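Local coordinates for protein purine nucleoside phosphorylase (Thermus thermophilus, PDB 1ODJ) that probably catalyses, as a hexamer, the reversible phosphorolysis of purine nucleosides to free base and a ribose 1-phosphate, at residues A[16-21]-A[86-91]; A[103-108]-A[146-151]; A[153-158]-A[177-182]. All blocks are in the same frame, centred on the assembly; numbering follows the deposited sequence.

How the interactions relate
Followed from the N terminus, the three contacts come in series, and none nests in or crosses another. Interaction 1 joins 16-21 to 86-91 and closes a loop of 64 residues; interaction 2 joins 103-108 to 146-151 over 37 residues; interaction 3 joins 153-158 to 177-182 over only 18. All are parallel strand pairs of one curled mixed sheet. Strands 84-93 and 175-179 are neighbours in it, so interactions 1 and 3 meet directly through salt bridges from Arg87 to Glu179 and Glu181, and both touch the bound guanosine. Interaction 2 runs on into interaction 3, strand 148-150 being followed by 152-156, and packs Ile104 against Val153 and Ala177.

Interaction 1: A[16-21]-A[86-91]; sequences RVLLPG and VRVGTA. With GMP (guanosine), chain H; SO4 (sulfate ion), chain G.
Strands 16-19 and 86-91 run parallel, their axes 4.4 Å apart at an angle of 24°, with Leu18 opposite Val86 and Leu19 opposite Arg87. Three backbone bonds zip them together: Val86 N to Val17 O (2.8 Å), Leu19 N to Val86 O and Val88 N to Leu19 O. On the face carrying Leu18 and Val86, the two side chains lie side by side, Leu18 CD2 resting 4.0 Å from Val86 CB. Leu18 also lays its CB against Val88 CG2 at 3.8 Å, and Ala228 of helix 214-232 packs on Leu18 and Val88.

The other face carries Leu19 and Arg87. CG of Arg87 is anti to the backbone N (chi1 175°), which runs the side chain past Leu19 O before a bend at chi3 turns the guanidinium edge-on to the sulfate. NH2 donates to sulfate O1 at 2.9 Å and NH1 adds a weak second bond; salt bridges from NE to Glu179 and from NH1 to Glu181 fix the guanidinium from the protein side. A water links NH1 to Leu19 O. Thr90 grips the same anion with N and OG1 (OG1 to O3, 2.7 Å), and Gly21 N adds a weak bond; a CB on Gly21 or Gly89 would collide with it. Arg25 of the same chain and Arg44 of the second subunit also donate to the sulfate, consistent with the phosphate site of the phosphorylase superfamily.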
# COMPACT_ATOMS: atom_id res chain seq x y z
N ARG A 16 34.13 -8.15 -16.55
CA ARG A 16 33.71 -9.02 -15.45
C ARG A 16 34.11 -8.37 -14.13
O ARG A 16 35.27 -7.96 -13.94
CB ARG A 16 34.37 -10.38 -15.62
CG ARG A 16 34.21 -10.94 -17.03
CD ARG A 16 35.01 -12.20 -17.25
NE ARG A 16 34.74 -12.77 -18.58
CZ ARG A 16 35.00 -12.17 -19.73
NH1 ARG A 16 34.71 -12.78 -20.87
NH2 ARG A 16 35.55 -10.96 -19.77
N VAL A 17 33.14 -8.27 -13.23
CA VAL A 17 33.35 -7.64 -11.94
C VAL A 17 32.78 -8.39 -10.74
O VAL A 17 31.66 -8.91 -10.80
CB VAL A 17 32.70 -6.23 -11.93
CG1 VAL A 17 32.92 -5.56 -10.55
CG2 VAL A 17 33.26 -5.39 -13.08
N LEU A 18 33.58 -8.46 -9.67
CA LEU A 18 33.14 -9.07 -8.42
C LEU A 18 32.75 -7.87 -7.55
O LEU A 18 33.45 -6.86 -7.53
CB LEU A 18 34.27 -9.85 -7.72
CG LEU A 18 34.75 -11.16 -8.36
CD1 LEU A 18 35.60 -11.92 -7.35
CD2 LEU A 18 33.57 -12.00 -8.79
N LEU A 19 31.63 -7.99 -6.84
CA LEU A 19 31.15 -6.90 -6.00
C LEU A 19 31.10 -7.29 -4.54
O LEU A 19 30.11 -7.86 -4.08
CB LEU A 19 29.76 -6.44 -6.43
CG LEU A 19 29.50 -6.03 -7.88
CD1 LEU A 19 28.00 -5.77 -8.05
CD2 LEU A 19 30.31 -4.79 -8.24
N PRO A 20 32.18 -7.03 -3.79
CA PRO A 20 32.17 -7.36 -2.37
C PRO A 20 31.61 -6.12 -1.65
O PRO A 20 31.82 -4.99 -2.12
CB PRO A 20 33.64 -7.60 -2.06
CG PRO A 20 34.32 -6.65 -2.99
CD PRO A 20 33.55 -6.83 -4.27
N GLY A 21 30.90 -6.31 -0.55
CA GLY A 21 30.35 -5.16 0.16
C GLY A 21 31.37 -4.36 0.98
O GLY A 21 31.31 -3.13 1.04
N VAL A 86 29.13 -10.07 -10.39
CA VAL A 86 28.82 -11.10 -9.40
C VAL A 86 29.08 -10.57 -7.99
O VAL A 86 30.21 -10.25 -7.64
CB VAL A 86 29.67 -12.38 -9.60
CG1 VAL A 86 29.37 -13.37 -8.50
CG2 VAL A 86 29.40 -13.00 -10.97
N ARG A 87 28.01 -10.47 -7.19
CA ARG A 87 28.14 -10.01 -5.83
C ARG A 87 28.75 -11.14 -5.01
O ARG A 87 28.29 -12.27 -5.09
CB ARG A 87 26.77 -9.65 -5.25
CG ARG A 87 26.80 -9.27 -3.77
CD ARG A 87 25.46 -8.79 -3.24
NE ARG A 87 25.21 -9.31 -1.90
CZ ARG A 87 25.92 -8.99 -0.83
NH1 ARG A 87 26.92 -8.13 -0.93
NH2 ARG A 87 25.67 -9.57 0.33
N VAL A 88 29.81 -10.83 -4.28
CA VAL A 88 30.46 -11.82 -3.42
C VAL A 88 30.39 -11.25 -1.99
O VAL A 88 31.20 -10.42 -1.59
CB VAL A 88 31.95 -12.10 -3.83
CG1 VAL A 88 32.01 -13.26 -4.84
CG2 VAL A 88 32.57 -10.86 -4.44
N GLY A 89 29.39 -11.68 -1.23
CA GLY A 89 29.24 -11.15 0.11
C GLY A 89 28.87 -12.15 1.20
O GLY A 89 28.92 -13.36 0.97
N THR A 90 28.49 -11.62 2.36
CA THR A 90 28.11 -12.44 3.51
C THR A 90 26.63 -12.29 3.80
O THR A 90 25.97 -11.41 3.24
CB THR A 90 28.86 -12.02 4.76
OG1 THR A 90 28.60 -10.63 5.01
CG2 THR A 90 30.35 -12.23 4.57
N ALA A 91 26.10 -13.14 4.69
CA ALA A 91 24.68 -13.07 5.01
C ALA A 91 24.32 -13.76 6.32
O ALA A 91 24.99 -14.69 6.75
CB ALA A 91 23.86 -13.66 3.86
O5' GMP H . 27.00 -6.52 7.99
C5' GMP H . 25.85 -6.24 7.21
C4' GMP H . 26.35 -6.43 5.77
O4' GMP H . 26.81 -7.79 5.45
C3' GMP H . 25.26 -6.17 4.73
O3' GMP H . 25.92 -5.42 3.67
C2' GMP H . 24.78 -7.55 4.23
O2' GMP H . 24.75 -7.71 2.81
C1' GMP H . 25.68 -8.56 5.02
N9 GMP H . 25.01 -9.31 6.14
C8 GMP H . 25.62 -10.29 6.88
N7 GMP H . 24.86 -10.81 7.80
C5 GMP H . 23.66 -10.12 7.68
C6 GMP H . 22.45 -10.25 8.43
O6 GMP H . 22.20 -11.02 9.37
N1 GMP H . 21.47 -9.37 7.99
C2 GMP H . 21.63 -8.48 6.96
N2 GMP H . 20.55 -7.71 6.70
N3 GMP H . 22.75 -8.34 6.25
C4 GMP H . 23.72 -9.19 6.66
S SO4 G . 28.88 -8.08 2.58
O1 SO4 G . 27.71 -8.95 2.28
O2 SO4 G . 29.58 -7.78 1.32
O3 SO4 G . 29.78 -8.77 3.51
O4 SO4 G . 28.43 -6.80 3.17
O HOH W 1 27.74 -6.09 -3.25

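Interaction 2: A[103-108]-A[146-151]; sequences LIVAQG and YPHRVG
Strands 103-106 and 148-150 form a parallel pair in which both chains turn a corner, at Gln107 and at Gly151; beyond it they continue as strands 108-112 and 152-156, which also pair in parallel. Before the corner, Arg149 N donates to Leu103 O at 2.9 Å, and Arg149 returns the bond through its own O, which takes the N-H of Val105 nearly head-on. Gly151 N reaches Val105 O only weakly, but at the corner itself Gln107 N binds Gly151 O at 2.7 Å.

On the face of Leu103, Val105 and His148, the CB atoms of Leu103 and His148 stand 4.1 Å apart. His148 has CG between its backbone N and carbonyl carbon (chi1 56°), which folds the ring back so that ND1 makes a weak bond to Tyr146 O, while CD2 lies 4.0 Å from Val105 CG2 as the two side chains cross obliquely. Farther along, Val150 CG1 sits 3.9 Å from Val105 O.

Gln107 extends alongside Gly151, its OE1 3.7 Å from Gly151 CA. The amide is held at both ends by the third subunit, where Pro129 O takes NE2 and Arg190 reaches OE1.

Helix 131-143 packs through Trp138 on His148 and Val150, helix 214-232 meets Leu103 through Met224, and Ile104, on the other face, rests against Leu176 and Ala177 of strand 175-179; strand 195-205 runs antiparallel along the other edge of 103-106, bonding its backbone at Ile104 and Ala106.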
# COMPACT_ATOMS: atom_id res chain seq x y z
N LEU A 103 28.10 -21.79 1.80
CA LEU A 103 27.87 -20.85 0.70
C LEU A 103 26.44 -20.90 0.22
O LEU A 103 25.76 -21.92 0.32
CB LEU A 103 28.77 -21.16 -0.50
CG LEU A 103 30.26 -21.39 -0.26
CD1 LEU A 103 30.91 -21.88 -1.55
CD2 LEU A 103 30.88 -20.10 0.25
N ILE A 104 25.98 -19.78 -0.33
CA ILE A 104 24.65 -19.69 -0.90
C ILE A 104 24.69 -19.07 -2.29
O ILE A 104 25.18 -17.95 -2.45
CB ILE A 104 23.70 -18.82 -0.07
CG1 ILE A 104 23.60 -19.35 1.37
CG2 ILE A 104 22.32 -18.81 -0.73
CD1 ILE A 104 22.67 -18.55 2.24
N VAL A 105 24.22 -19.82 -3.28
CA VAL A 105 24.13 -19.32 -4.64
C VAL A 105 22.69 -18.82 -4.66
O VAL A 105 21.75 -19.61 -4.56
CB VAL A 105 24.29 -20.43 -5.68
CG1 VAL A 105 24.24 -19.84 -7.06
CG2 VAL A 105 25.62 -21.12 -5.49
N ALA A 106 22.53 -17.50 -4.74
CA ALA A 106 21.24 -16.84 -4.72
C ALA A 106 20.43 -17.02 -5.99
O ALA A 106 20.72 -16.42 -7.03
CB ALA A 106 21.43 -15.37 -4.45
N GLN A 107 19.39 -17.85 -5.88
CA GLN A 107 18.48 -18.12 -6.97
C GLN A 107 17.58 -16.92 -7.23
O GLN A 107 17.05 -16.74 -8.34
CB GLN A 107 17.61 -19.34 -6.62
CG GLN A 107 16.54 -19.66 -7.64
CD GLN A 107 15.68 -20.82 -7.19
OE1 GLN A 107 15.55 -21.08 -6.00
NE2 GLN A 107 15.07 -21.50 -8.15
N GLY A 108 17.42 -16.09 -6.20
CA GLY A 108 16.58 -14.90 -6.28
C GLY A 108 16.63 -14.13 -4.97
O GLY A 108 17.18 -14.63 -3.98
N TYR A 146 32.78 -27.83 -3.50
CA TYR A 146 32.55 -27.06 -2.29
C TYR A 146 31.06 -27.17 -2.02
O TYR A 146 30.24 -26.86 -2.88
CB TYR A 146 32.95 -25.61 -2.49
CG TYR A 146 34.43 -25.40 -2.60
CD1 TYR A 146 34.96 -24.49 -3.52
CD2 TYR A 146 35.31 -26.07 -1.75
CE1 TYR A 146 36.34 -24.26 -3.59
CE2 TYR A 146 36.68 -25.84 -1.80
CZ TYR A 146 37.19 -24.94 -2.72
OH TYR A 146 38.55 -24.72 -2.79
N PRO A 147 30.69 -27.63 -0.83
CA PRO A 147 29.28 -27.78 -0.47
C PRO A 147 28.57 -26.42 -0.42
O PRO A 147 29.17 -25.40 -0.07
CB PRO A 147 29.36 -28.45 0.88
CG PRO A 147 30.62 -27.86 1.46
CD PRO A 147 31.56 -27.95 0.31
N HIS A 148 27.28 -26.41 -0.77
CA HIS A 148 26.52 -25.16 -0.79
C HIS A 148 25.00 -25.30 -0.72
O HIS A 148 24.45 -26.39 -0.65
CB HIS A 148 26.86 -24.41 -2.07
CG HIS A 148 26.61 -25.21 -3.31
ND1 HIS A 148 27.23 -26.42 -3.56
CD2 HIS A 148 25.80 -24.98 -4.37
CE1 HIS A 148 26.82 -26.89 -4.72
NE2 HIS A 148 25.96 -26.04 -5.24
N ARG A 149 24.33 -24.16 -0.75
CA ARG A 149 22.87 -24.14 -0.76
C ARG A 149 22.45 -23.27 -1.93
O ARG A 149 23.12 -22.29 -2.26
CB ARG A 149 22.31 -23.54 0.53
CG ARG A 149 22.64 -24.32 1.77
CD ARG A 149 22.05 -25.71 1.77
NE ARG A 149 22.19 -26.28 3.11
CZ ARG A 149 21.45 -25.91 4.15
NH1 ARG A 149 20.51 -24.98 4.00
NH2 ARG A 149 21.67 -26.44 5.34
N VAL A 150 21.34 -23.64 -2.55
CA VAL A 150 20.81 -22.89 -3.67
C VAL A 150 19.38 -22.49 -3.35
O VAL A 150 18.53 -23.36 -3.16
CB VAL A 150 20.78 -23.73 -4.94
CG1 VAL A 150 20.32 -22.87 -6.11
CG2 VAL A 150 22.16 -24.35 -5.18
N GLY A 151 19.11 -21.20 -3.29
CA GLY A 151 17.77 -20.75 -3.00
C GLY A 151 17.64 -19.25 -2.87
O GLY A 151 18.47 -18.48 -3.37

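Interaction 3: A[153-158]-A[177-182]; sequences VASEDA and AFEMEA. With GMP (guanosine), chain H.
OE1 of Glu179 is gripped from two segments at once: Ser155 OG donates to it from the neighbouring strand, at a modelled 2.4 Å that is doubtfully short, and Glu181 N approaches from above the carboxylate plane at 3.3 Å. The other oxygen, OE2, takes the N-H of Ala182 on its syn lone pair (2.9 Å) and is salt-bridged to Arg87, so the carboxylate sits between that charge and the start of helix 182-192. A bend at chi2 (95°) curls Glu179 back to this point, with CG lying 3.9 Å from Val153 CG2.

The backbones pair in parallel as the two strands of a beta-alpha-beta unit with helix 164-171 between them; Glu179 N bonds Ala154 O, and Glu156 N bonds Glu179 O. Ala154 CB sits over one face of the Phe178 ring in a CH-pi contact, 4.1 Å from the centroid. Glu156 crosses Phe178 at about a right angle, its CD 3.7 Å from Phe178 CD2, and stretches out beyond CG to accept a hydrogen bond from guanosine N2 at OE1, 3.0 Å away, while OE2 is bonded to Thr162. An alanine here is likely to leave the exocyclic amine of the base and the Thr162 hydroxyl without their shared carboxylate partner. At the ribose, Met180 N donates to O2', which in turn donates to Glu181 OE2 at 2.8 Å; Gly66 N binds Glu181 OE1.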
# COMPACT_ATOMS: atom_id res chain seq x y z
N VAL A 153 17.32 -15.54 -0.89
CA VAL A 153 17.88 -14.78 0.22
C VAL A 153 16.92 -13.60 0.26
O VAL A 153 16.11 -13.43 -0.64
CB VAL A 153 19.29 -14.26 -0.06
CG1 VAL A 153 20.21 -15.41 -0.39
CG2 VAL A 153 19.27 -13.23 -1.19
N ALA A 154 16.99 -12.79 1.30
CA ALA A 154 16.11 -11.64 1.37
C ALA A 154 16.95 -10.39 1.53
O ALA A 154 17.89 -10.36 2.32
CB ALA A 154 15.12 -11.79 2.52
N SER A 155 16.63 -9.37 0.75
CA SER A 155 17.37 -8.13 0.83
C SER A 155 16.59 -7.10 1.63
O SER A 155 15.54 -6.64 1.18
CB SER A 155 17.64 -7.58 -0.58
OG SER A 155 18.45 -8.46 -1.35
N GLU A 156 17.09 -6.75 2.81
CA GLU A 156 16.42 -5.75 3.61
C GLU A 156 17.21 -4.44 3.70
O GLU A 156 18.34 -4.35 3.21
CB GLU A 156 16.12 -6.28 5.02
CG GLU A 156 17.32 -6.77 5.81
CD GLU A 156 16.94 -7.27 7.20
OE1 GLU A 156 17.83 -7.72 7.94
OE2 GLU A 156 15.74 -7.20 7.57
N ASP A 157 16.60 -3.43 4.32
CA ASP A 157 17.20 -2.11 4.48
C ASP A 157 17.69 -1.86 5.90
O ASP A 157 18.77 -1.31 6.10
CB ASP A 157 16.17 -1.03 4.13
CG ASP A 157 16.08 -0.79 2.64
OD1 ASP A 157 15.07 -0.20 2.19
OD2 ASP A 157 17.03 -1.16 1.92
N ALA A 158 16.89 -2.26 6.87
CA ALA A 158 17.20 -2.05 8.28
C ALA A 158 17.77 -3.29 8.92
O ALA A 158 17.03 -4.18 9.34
CB ALA A 158 15.94 -1.62 9.02
N ALA A 177 18.55 -16.81 3.90
CA ALA A 177 19.31 -15.85 4.68
C ALA A 177 19.05 -14.40 4.29
O ALA A 177 18.47 -14.11 3.23
CB ALA A 177 20.79 -16.16 4.57
N PHE A 178 19.51 -13.49 5.15
CA PHE A 178 19.32 -12.07 4.92
C PHE A 178 20.62 -11.36 4.57
O PHE A 178 21.69 -11.68 5.10
CB PHE A 178 18.68 -11.42 6.16
CG PHE A 178 17.22 -11.77 6.36
CD1 PHE A 178 16.83 -13.07 6.70
CD2 PHE A 178 16.23 -10.81 6.20
CE1 PHE A 178 15.48 -13.40 6.88
CE2 PHE A 178 14.88 -11.13 6.38
CZ PHE A 178 14.51 -12.44 6.72
N GLU A 179 20.51 -10.40 3.64
CA GLU A 179 21.63 -9.58 3.19
C GLU A 179 21.11 -8.20 2.75
O GLU A 179 19.93 -7.91 2.92
CB GLU A 179 22.42 -10.30 2.07
CG GLU A 179 21.62 -10.84 0.88
CD GLU A 179 21.57 -9.88 -0.29
OE1 GLU A 179 20.53 -9.22 -0.47
OE2 GLU A 179 22.59 -9.78 -1.02
N MET A 180 21.98 -7.36 2.20
CA MET A 180 21.54 -6.01 1.84
C MET A 180 21.96 -5.45 0.48
O MET A 180 22.24 -4.26 0.38
CB MET A 180 21.98 -5.02 2.94
CG MET A 180 21.19 -5.16 4.25
SD MET A 180 21.92 -4.34 5.73
CE MET A 180 21.94 -2.58 5.19
N GLU A 181 22.01 -6.28 -0.56
CA GLU A 181 22.38 -5.79 -1.89
C GLU A 181 21.79 -6.52 -3.07
O GLU A 181 21.41 -5.89 -4.06
CB GLU A 181 23.89 -5.78 -2.07
CG GLU A 181 24.58 -4.68 -1.30
CD GLU A 181 24.84 -5.09 0.11
OE1 GLU A 181 25.08 -4.19 0.95
OE2 GLU A 181 24.79 -6.31 0.37
N ALA A 182 21.72 -7.85 -2.98
CA ALA A 182 21.20 -8.68 -4.06
C ALA A 182 20.03 -8.10 -4.87
O ALA A 182 20.18 -7.82 -6.06
CB ALA A 182 20.84 -10.08 -3.52
O5' GMP H . 27.00 -6.52 7.99
C5' GMP H . 25.85 -6.24 7.21
C4' GMP H . 26.35 -6.43 5.77
O4' GMP H . 26.81 -7.79 5.45
C3' GMP H . 25.26 -6.17 4.73
O3' GMP H . 25.92 -5.42 3.67
C2' GMP H . 24.78 -7.55 4.23
O2' GMP H . 24.75 -7.71 2.81
C1' GMP H . 25.68 -8.56 5.02
N9 GMP H . 25.01 -9.31 6.14
C8 GMP H . 25.62 -10.29 6.88
N7 GMP H . 24.86 -10.81 7.80
C5 GMP H . 23.66 -10.12 7.68
C6 GMP H . 22.45 -10.25 8.43
O6 GMP H . 22.20 -11.02 9.37
N1 GMP H . 21.47 -9.37 7.99
C2 GMP H . 21.63 -8.48 6.96
N2 GMP H . 20.55 -7.71 6.70
N3 GMP H . 22.75 -8.34 6.25
C4 GMP H . 23.72 -9.19 6.66